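Local coordinates for Lmo2445 protein (Listeria monocytogenes EGD-e, PDB 5HZL), which is a secreted internalin-like leucine-rich repeat protein of unknown function that binds calcium ions, at residues M54-L59 and A80-I85. Sequence-based numbering, arbitrary orientation.
Sequences MTAIPL and AIELAI
Ile57 and Leu83 lie across from each other on the buried face of two neighbouring parallel strands, and their side chains meet at an oblique angle. One methyl branch of the leucine, CD1, does the touching, 3.8 Å from Ile57 CB and almost as near to Ile57 CG2. With CG anti to the backbone N (chi1 177°) and chi2 at 56°, this CD1 comes nearer to Ile57 than the direction of Leu83 CB alone would suggest. The other arm of Ile57, through CG1, turns off roughly at a right angle to CG2, and its CD1 packs 3.9 Å from Ala80 CB, while Phe77 also touches this side chain. Isoleucine suits the place: its short CG2 branch meets Leu83 and its longer arm reaches Ala80.

Strands 56-58 and 82-84 are the first two of the parallel sheet of the leucine-rich repeat domain, where inward apolar side chains stack from one turn of the coil to the next. Ile81 N bonds to Thr55 O (2.9 Å) from above the carbonyl plane. Ile57 N then bonds to Glu82 O (2.8 Å). Ala84 N to Ile57 O and Leu59 N to Ala84 O continue the ladder. Proline is tolerated at Pro58 because its nitrogen faces away from strand 82-84. On the other face the methyl of Ala56 and the CB methylene of Glu82 sit 4.1 Å apart. Beyond the strands, Asn88 ND2 bonds to the carbonyl oxygens of both Leu59 and Ile85, and helix 27-36 packs against Met54 (selenomethionine), Pro58 and Leu59.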
loop_
_atom_site.group_PDB
_atom_site.type_symbol
_atom_site.label_atom_id
_atom_site.label_comp_id
_atom_site.label_asym_id
_atom_site.label_seq_id
_atom_site.Cartn_x
_atom_site.Cartn_y
_atom_site.Cartn_z
HETATM N N MSE A 54 17.794 -21.997 7.493
HETATM C CA MSE A 54 17.515 -20.713 6.854
HETATM C C MSE A 54 16.749 -19.798 7.774
HETATM O O MSE A 54 15.607 -20.079 8.159
HETATM C CB MSE A 54 16.753 -20.943 5.561
HETATM C CG MSE A 54 17.679 -21.620 4.548
HETATM SE SE MSE A 54 16.684 -22.054 2.905
HETATM C CE MSE A 54 16.406 -20.246 2.154
ATOM N N THR A 55 17.409 -18.710 8.155
ATOM C CA THR A 55 16.842 -17.662 9.010
ATOM C C THR A 55 16.222 -16.541 8.177
ATOM O O THR A 55 15.537 -15.682 8.711
ATOM C CB THR A 55 17.925 -16.995 9.891
ATOM O OG1 THR A 55 18.960 -16.459 9.062
ATOM C CG2 THR A 55 18.537 -17.987 10.856
ATOM N N ALA A 56 16.484 -16.562 6.874
ATOM C CA ALA A 56 15.986 -15.557 5.949
ATOM C C ALA A 56 15.757 -16.153 4.559
ATOM O O ALA A 56 16.376 -17.161 4.192
ATOM C CB ALA A 56 16.979 -14.405 5.867
ATOM N N ILE A 57 14.853 -15.529 3.806
ATOM C CA ILE A 57 14.532 -15.952 2.438
ATOM C C ILE A 57 14.966 -14.805 1.516
ATOM O O ILE A 57 14.216 -13.860 1.315
ATOM C CB ILE A 57 13.030 -16.262 2.233
ATOM C CG1 ILE A 57 12.492 -17.234 3.298
ATOM C CG2 ILE A 57 12.799 -16.800 0.826
ATOM C CD1 ILE A 57 13.128 -18.598 3.298
ATOM N N PRO A 58 16.192 -14.875 0.969
ATOM C CA PRO A 58 16.676 -13.817 0.095
ATOM C C PRO A 58 16.302 -14.020 -1.361
ATOM O O PRO A 58 17.005 -14.710 -2.092
ATOM C CB PRO A 58 18.191 -13.887 0.284
ATOM C CG PRO A 58 18.453 -15.324 0.529
ATOM C CD PRO A 58 17.239 -15.884 1.220
ATOM N N LEU A 59 15.210 -13.380 -1.766
ATOM C CA LEU A 59 14.709 -13.433 -3.130
ATOM C C LEU A 59 14.547 -12.055 -3.772
ATOM O O LEU A 59 13.612 -11.858 -4.550
ATOM C CB LEU A 59 13.363 -14.137 -3.128
ATOM C CG LEU A 59 13.357 -15.583 -2.670
ATOM C CD1 LEU A 59 11.933 -16.096 -2.685
ATOM C CD2 LEU A 59 14.230 -16.429 -3.573
ATOM N N ALA A 80 12.698 -19.303 9.383
ATOM C CA ALA A 80 12.924 -18.130 8.582
ATOM C C ALA A 80 12.136 -16.980 9.205
ATOM O O ALA A 80 10.913 -17.030 9.267
ATOM C CB ALA A 80 12.481 -18.381 7.148
ATOM N N ILE A 81 12.849 -15.969 9.700
ATOM C CA ILE A 81 12.206 -14.805 10.309
ATOM C C ILE A 81 12.109 -13.604 9.376
ATOM O O ILE A 81 11.451 -12.638 9.725
ATOM C CB ILE A 81 12.863 -14.369 11.651
ATOM C CG1 ILE A 81 14.300 -13.853 11.471
ATOM C CG2 ILE A 81 12.813 -15.514 12.655
ATOM C CD1 ILE A 81 14.898 -13.273 12.740
ATOM N N GLU A 82 12.736 -13.671 8.206
ATOM C CA GLU A 82 12.725 -12.568 7.257
ATOM C C GLU A 82 12.473 -13.009 5.825
ATOM O O GLU A 82 13.059 -13.974 5.360
ATOM C CB GLU A 82 14.081 -11.860 7.313
ATOM C CG GLU A 82 14.300 -10.754 6.281
ATOM C CD GLU A 82 15.694 -10.128 6.359
ATOM O OE1 GLU A 82 16.413 -10.176 5.328
ATOM O OE2 GLU A 82 16.097 -9.635 7.444
ATOM N N LEU A 83 11.608 -12.278 5.131
ATOM C CA LEU A 83 11.296 -12.514 3.727
ATOM C C LEU A 83 11.753 -11.268 2.948
ATOM O O LEU A 83 11.213 -10.181 3.162
ATOM C CB LEU A 83 9.799 -12.715 3.532
ATOM C CG LEU A 83 9.356 -12.895 2.079
ATOM C CD1 LEU A 83 10.083 -14.058 1.416
ATOM C CD2 LEU A 83 7.850 -13.079 2.020
ATOM N N ALA A 84 12.733 -11.430 2.065
ATOM C CA ALA A 84 13.276 -10.352 1.240
ATOM C C ALA A 84 12.825 -10.547 -0.219
ATOM O O ALA A 84 13.382 -11.397 -0.931
ATOM C CB ALA A 84 14.792 -10.361 1.330
ATOM N N ILE A 85 11.828 -9.773 -0.655
ATOM C CA ILE A 85 11.291 -9.880 -2.017
ATOM C C ILE A 85 11.222 -8.554 -2.773
ATOM O O ILE A 85 10.448 -8.416 -3.716
ATOM C CB ILE A 85 9.889 -10.550 -2.019
ATOM C CG1 ILE A 85 8.929 -9.801 -1.098
ATOM C CG2 ILE A 85 9.983 -12.007 -1.592
ATOM C CD1 ILE A 85 7.527 -10.360 -1.078
#